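Local coordinates for fucose-specific lectin (Aleuria aurantia, PDB 6GKE), which binds L-fucose on glycoproteins, preferring the alpha-1,6-linked core fucose, and may act in fruiting-body differentiation and antifungal defence, at residues Y228-L236 against L261-N269. The protein carries 1 engineered substitution. Numbering follows the deposited sequence.
Sequences YWQKGREEL and LPDTFIAAN. With GOL (glycerol), chain H.
Thr264 O takes two hydrogen bonds that link it to 228-236: O1 of a glycerol, probably from the crystallisation liquor, donates to Thr264 O at 2.7 Å while accepting a bond from Gly232 N, and a water donates to both Thr264 O and Gln230 O. The same water accepts a bond from Gln230 NE2, which helps to hold the end of that side chain. With CG anti to the backbone N (chi1 -174°), the extended Gln230 reaches across Ile266, whose CG2 lies 3.3 Å from Gln230 NE2. The other branch of Ile266 ends in CD1, which packs against Tyr228 CB at 3.9 Å and Leu236 CD1 at 4.0 Å; farther along, Ala268 CB approaches Tyr228 CD2. At the far end the backbones come closest, Gly232 CA lying 3.2 Å from Leu261 O, leaving little room for a side chain at Gly232. Leu261 O in turn accepts a bond from Thr264 OG1 at 2.7 Å, within a type II turn. A second water joins Gly232 O to Asp263 N, and Arg233 CB and CD run beside Pro262 CG before the chain leads away. Direct apolar contacts and bridged polar groups thus join adjacent blades, repeats five and six, of the six-bladed beta-propeller.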
ATOM      1  N   TYR A 228      -1.055  -8.663  22.517  1.00  4.80           N
ATOM      2  CA  TYR A 228      -1.326  -9.047  21.139  1.00  5.02           C
ATOM      3  C   TYR A 228      -0.071  -8.845  20.300  1.00  4.87           C
ATOM      4  O   TYR A 228       0.642  -7.858  20.470  1.00  5.15           O
ATOM      5  CB  TYR A 228      -2.466  -8.215  20.543  1.00  5.18           C
ATOM      6  CG  TYR A 228      -3.748  -8.429  21.290  1.00  5.58           C
ATOM      7  CD1 TYR A 228      -4.483  -9.587  21.101  1.00  5.79           C
ATOM      8  CD2 TYR A 228      -4.172  -7.536  22.257  1.00  5.59           C
ATOM      9  CE1 TYR A 228      -5.617  -9.850  21.850  1.00  6.07           C
ATOM     10  CE2 TYR A 228      -5.306  -7.782  23.012  1.00  5.83           C
ATOM     11  CZ  TYR A 228      -6.026  -8.948  22.818  1.00  5.89           C
ATOM     12  OH  TYR A 228      -7.114  -9.212  23.604  1.00  6.63           O
ATOM     13  N   TRP A 229       0.161  -9.753  19.355  1.00  4.89           N
ATOM     14  CA  TRP A 229       1.183  -9.498  18.357  1.00  5.10           C
ATOM     15  C   TRP A 229       0.785 -10.125  17.028  1.00  5.17           C
ATOM     16  O   TRP A 229       0.086 -11.129  16.967  1.00  5.68           O
ATOM     17  CB  TRP A 229       2.576  -9.958  18.800  1.00  5.44           C
ATOM     18  CG  TRP A 229       2.737 -11.411  19.118  1.00  5.82           C
ATOM     19  CD1 TRP A 229       3.121 -12.419  18.286  1.00  6.06           C
ATOM     20  CD2 TRP A 229       2.599 -11.996  20.420  1.00  5.89           C
ATOM     21  NE1 TRP A 229       3.210 -13.595  18.981  1.00  6.04           N
ATOM     22  CE2 TRP A 229       2.899 -13.366  20.293  1.00  6.02           C
ATOM     23  CE3 TRP A 229       2.236 -11.492  21.673  1.00  6.38           C
ATOM     24  CZ2 TRP A 229       2.867 -14.232  21.385  1.00  6.40           C
ATOM     25  CZ3 TRP A 229       2.203 -12.348  22.750  1.00  6.99           C
ATOM     26  CH2 TRP A 229       2.512 -13.702  22.605  1.00  6.95           C
ATOM     27  N   GLN A 230       1.269  -9.500  15.952  1.00  5.12           N
ATOM     28  CA  GLN A 230       0.947  -9.957  14.620  1.00  5.37           C
ATOM     29  C   GLN A 230       2.015  -9.464  13.651  1.00  5.39           C
ATOM     30  O   GLN A 230       2.338  -8.270  13.619  1.00  5.86           O
ATOM     31  CB  GLN A 230      -0.421  -9.426  14.192  1.00  5.51           C
ATOM     32  CG  GLN A 230      -0.918  -9.963  12.858  1.00  5.87           C
ATOM     33  CD  GLN A 230      -2.217  -9.297  12.478  1.00  6.09           C
ATOM     34  OE1 GLN A 230      -3.291  -9.702  12.924  1.00  7.71           O
ATOM     35  NE2 GLN A 230      -2.115  -8.238  11.691  1.00  6.59           N
ATOM     36  N   LYS A 231       2.504 -10.390  12.825  1.00  5.71           N
ATOM     37  CA  LYS A 231       3.250 -10.053  11.629  1.00  6.00           C
ATOM     38  C   LYS A 231       2.256 -10.000  10.469  1.00  5.85           C
ATOM     39  O   LYS A 231       1.376 -10.855  10.368  1.00  6.46           O
ATOM     40  CB  LYS A 231       4.334 -11.098  11.362  1.00  7.08           C
ATOM     41  CG  LYS A 231       5.069 -10.918  10.046  1.00  8.18           C
ATOM     42  CD  LYS A 231       6.255 -11.826   9.877  1.00  9.80           C
ATOM     43  CE  LYS A 231       6.859 -11.711   8.497  1.00 11.50           C
ATOM     44  NZ  LYS A 231       7.959 -12.682   8.307  1.00 13.43           N
ATOM     45  N   GLY A 232       2.408  -9.021   9.574  1.00  5.69           N
ATOM     46  CA  GLY A 232       1.473  -8.893   8.477  1.00  6.08           C
ATOM     47  C   GLY A 232       1.414 -10.177   7.665  1.00  6.27           C
ATOM     48  O   GLY A 232       2.445 -10.778   7.356  1.00  6.61           O
ATOM     49  N   ARG A 233       0.186 -10.583   7.328  1.00  6.65           N
ATOM     50  CA  ARG A 233      -0.133 -11.819   6.590  0.50  7.23           C
ATOM     51  C   ARG A 233       0.269 -13.064   7.395  1.00  7.37           C
ATOM     52  O   ARG A 233       0.502 -14.133   6.828  1.00  8.43           O
ATOM     53  CB  ARG A 233       0.463 -11.827   5.178  0.50  7.81           C
ATOM     54  CG  ARG A 233      -0.399 -12.621   4.207  0.50  8.81           C
ATOM     55  CD  ARG A 233       0.190 -12.703   2.819  0.50  9.52           C
ATOM     56  NE  ARG A 233      -0.757 -13.236   1.851  0.50 10.02           N
ATOM     57  CZ  ARG A 233      -0.961 -14.531   1.624  0.50 10.83           C
ATOM     58  NH1 ARG A 233      -0.316 -15.438   2.339  0.50 11.33           N
ATOM     59  NH2 ARG A 233      -1.811 -14.915   0.687  0.50 12.42           N
ATOM     60  N   GLU A 234       0.289 -12.933   8.726  1.00  7.17           N
ATOM     61  CA  GLU A 234       0.322 -14.069   9.646  1.00  7.40           C
ATOM     62  C   GLU A 234      -0.846 -13.882  10.617  1.00  7.10           C
ATOM     63  O   GLU A 234      -1.427 -12.803  10.706  1.00  7.82           O
ATOM     64  CB  GLU A 234       1.650 -14.161  10.398  1.00  8.06           C
ATOM     65  CG  GLU A 234       2.859 -14.275   9.494  1.00  9.30           C
ATOM     66  CD  GLU A 234       2.929 -15.532   8.648  1.00 11.69           C
ATOM     67  OE1 GLU A 234       3.722 -15.532   7.692  1.00 15.01           O
ATOM     68  OE2 GLU A 234       2.209 -16.506   8.956  1.00 12.98           O
ATOM     69  N   GLU A 235      -1.196 -14.925  11.365  1.00  6.95           N
ATOM     70  CA  GLU A 235      -2.327 -14.816  12.280  1.00  6.98           C
ATOM     71  C   GLU A 235      -1.936 -13.985  13.508  1.00  6.47           C
ATOM     72  O   GLU A 235      -0.776 -13.933  13.923  1.00  7.21           O
ATOM     73  CB  GLU A 235      -2.828 -16.189  12.727  1.00  7.57           C
ATOM     74  CG  GLU A 235      -3.237 -17.127  11.602  1.00  8.21           C
ATOM     75  CD  GLU A 235      -4.455 -16.756  10.770  1.00  8.31           C
ATOM     76  OE1 GLU A 235      -5.038 -15.665  10.977  1.00  8.62           O
ATOM     77  OE2 GLU A 235      -4.814 -17.574   9.893  1.00  9.44           O
ATOM     78  N   LEU A 236      -2.954 -13.344  14.084  1.00  6.00           N
ATOM     79  CA  LEU A 236      -2.876 -12.632  15.348  1.00  5.90           C
ATOM     80  C   LEU A 236      -2.662 -13.625  16.497  1.00  5.92           C
ATOM     81  O   LEU A 236      -3.314 -14.671  16.542  1.00  6.75           O
ATOM     82  CB  LEU A 236      -4.196 -11.875  15.531  1.00  5.96           C
ATOM     83  CG  LEU A 236      -4.362 -11.089  16.829  1.00  6.22           C
ATOM     84  CD1 LEU A 236      -3.320  -9.988  16.949  1.00  6.35           C
ATOM     85  CD2 LEU A 236      -5.765 -10.505  16.914  1.00  6.55           C
ATOM     86  N   LEU A 261      -2.549  -7.671   5.351  1.00  5.83           N
ATOM     87  CA  LEU A 261      -1.539  -7.565   4.309  1.00  5.93           C
ATOM     88  C   LEU A 261      -0.137  -7.647   4.903  1.00  5.85           C
ATOM     89  O   LEU A 261       0.086  -7.363   6.082  1.00  5.87           O
ATOM     90  CB  LEU A 261      -1.697  -6.249   3.545  1.00  5.87           C
ATOM     91  CG  LEU A 261      -2.911  -6.148   2.625  1.00  6.20           C
ATOM     92  CD1 LEU A 261      -3.106  -4.705   2.196  1.00  6.44           C
ATOM     93  CD2 LEU A 261      -2.770  -7.057   1.409  1.00  6.94           C
ATOM     94  N   PRO A 262       0.875  -7.993   4.077  1.00  6.08           N
ATOM     95  CA  PRO A 262       2.260  -7.964   4.544  1.00  6.40           C
ATOM     96  C   PRO A 262       2.653  -6.594   5.112  1.00  5.69           C
ATOM     97  O   PRO A 262       2.211  -5.554   4.616  1.00  6.02           O
ATOM     98  CB  PRO A 262       3.061  -8.296   3.278  1.00  6.63           C
ATOM     99  CG  PRO A 262       2.101  -9.118   2.455  1.00  6.87           C
ATOM    100  CD  PRO A 262       0.762  -8.452   2.680  1.00  6.59           C
ATOM    101  N   ASP A 263       3.493  -6.624   6.152  1.00  5.74           N
ATOM    102  CA  ASP A 263       4.230  -5.448   6.657  1.00  6.05           C
ATOM    103  C   ASP A 263       3.298  -4.405   7.290  1.00  5.43           C
ATOM    104  O   ASP A 263       3.688  -3.255   7.470  1.00  6.47           O
ATOM    105  CB  ASP A 263       5.085  -4.824   5.553  1.00  6.87           C
ATOM    106  CG  ASP A 263       6.067  -5.827   4.987  1.00  7.64           C
ATOM    107  OD1 ASP A 263       6.805  -6.433   5.788  1.00  9.68           O
ATOM    108  OD2 ASP A 263       6.077  -6.017   3.757  1.00  8.58           O
ATOM    109  N   THR A 264       2.110  -4.836   7.724  1.00  5.23           N
ATOM    110  CA  THR A 264       1.106  -3.963   8.314  1.00  5.21           C
ATOM    111  C   THR A 264       1.152  -4.043   9.845  1.00  5.00           C
ATOM    112  O   THR A 264       1.834  -4.873  10.435  1.00  5.56           O
ATOM    113  CB  THR A 264      -0.289  -4.314   7.786  1.00  5.73           C
ATOM    114  OG1 THR A 264      -0.564  -5.676   8.112  1.00  5.83           O
ATOM    115  CG2 THR A 264      -0.412  -4.075   6.299  1.00  5.99           C
ATOM    116  N   PHE A 265       0.374  -3.162  10.476  1.00  4.90           N
ATOM    117  CA  PHE A 265       0.400  -2.961  11.925  1.00  5.06           C
ATOM    118  C   PHE A 265      -0.955  -3.291  12.553  1.00  5.07           C
ATOM    119  O   PHE A 265      -1.973  -3.363  11.867  1.00  5.55           O
ATOM    120  CB  PHE A 265       0.812  -1.516  12.220  1.00  5.56           C
ATOM    121  CG  PHE A 265       2.192  -1.218  11.697  1.00  5.71           C
ATOM    122  CD1 PHE A 265       3.314  -1.661  12.382  1.00  6.74           C
ATOM    123  CD2 PHE A 265       2.376  -0.590  10.476  1.00  5.62           C
ATOM    124  CE1 PHE A 265       4.588  -1.457  11.874  1.00  7.41           C
ATOM    125  CE2 PHE A 265       3.652  -0.385   9.972  1.00  5.98           C
ATOM    126  CZ  PHE A 265       4.754  -0.825  10.668  1.00  6.86           C
ATOM    127  N   ILE A 266      -0.946  -3.441  13.883  1.00  4.64           N
ATOM    128  CA  ILE A 266      -2.171  -3.615  14.650  1.00  4.81           C
ATOM    129  C   ILE A 266      -2.275  -2.514  15.709  1.00  4.72           C
ATOM    130  O   ILE A 266      -1.318  -1.807  16.017  1.00  5.06           O
ATOM    131  CB  ILE A 266      -2.272  -5.011  15.304  1.00  5.23           C
ATOM    132  CG1 ILE A 266      -1.203  -5.245  16.379  1.00  5.57           C
ATOM    133  CG2 ILE A 266      -2.264  -6.086  14.235  1.00  5.71           C
ATOM    134  CD1 ILE A 266      -1.423  -6.493  17.212  1.00  5.77           C
ATOM    135  N   ALA A 267      -3.471  -2.399  16.287  1.00  4.85           N
ATOM    136  CA  ALA A 267      -3.704  -1.601  17.480  1.00  4.95           C
ATOM    137  C   ALA A 267      -4.849  -2.249  18.252  1.00  5.10           C
ATOM    138  O   ALA A 267      -5.694  -2.903  17.649  1.00  6.44           O
ATOM    139  CB  ALA A 267      -4.044  -0.171  17.125  1.00  5.59           C
ATOM    140  N   ALA A 268      -4.877  -2.060  19.569  1.00  5.16           N
ATOM    141  CA  ALA A 268      -5.946  -2.619  20.378  1.00  5.53           C
ATOM    142  C   ALA A 268      -6.556  -1.531  21.255  1.00  5.92           C
ATOM    143  O   ALA A 268      -5.872  -0.607  21.689  1.00  7.28           O
ATOM    144  CB  ALA A 268      -5.443  -3.766  21.224  1.00  6.04           C
ATOM    145  N   ASN A 269      -7.848  -1.690  21.545  1.00  5.84           N
ATOM    146  CA  ASN A 269      -8.489  -0.914  22.583  1.00  6.02           C
ATOM    147  C   ASN A 269      -9.292  -1.857  23.480  1.00  6.38           C
ATOM    148  O   ASN A 269      -9.499  -3.028  23.164  1.00  6.79           O
ATOM    149  CB  ASN A 269      -9.328   0.240  22.017  1.00  6.01           C
ATOM    150  CG  ASN A 269     -10.570  -0.202  21.269  1.00  6.13           C
ATOM    151  OD1 ASN A 269     -11.103  -1.280  21.521  1.00  8.15           O
ATOM    152  ND2 ASN A 269     -11.073   0.635  20.376  1.00  6.13           N
TER
HETATM  153  C1  GOL H 408       4.513  -6.301  11.106  1.00  7.25           C
HETATM  154  O1  GOL H 408       3.893  -6.530   9.832  1.00  6.58           O
HETATM  155  C2  GOL H 408       5.003  -4.860  11.251  1.00  7.69           C
HETATM  156  O2  GOL H 408       5.554  -4.707  12.566  1.00  7.42           O
HETATM  157  C3  GOL H 408       6.050  -4.467  10.207  1.00  8.66           C
HETATM  158  O3  GOL H 408       7.177  -5.354  10.221  1.00  9.18           O
HETATM  159  O   HOH W   1       0.571  -6.995  11.779  1.00  8.66           O
HETATM  160  O   HOH W   2       4.636  -9.092   6.996  1.00  8.93           O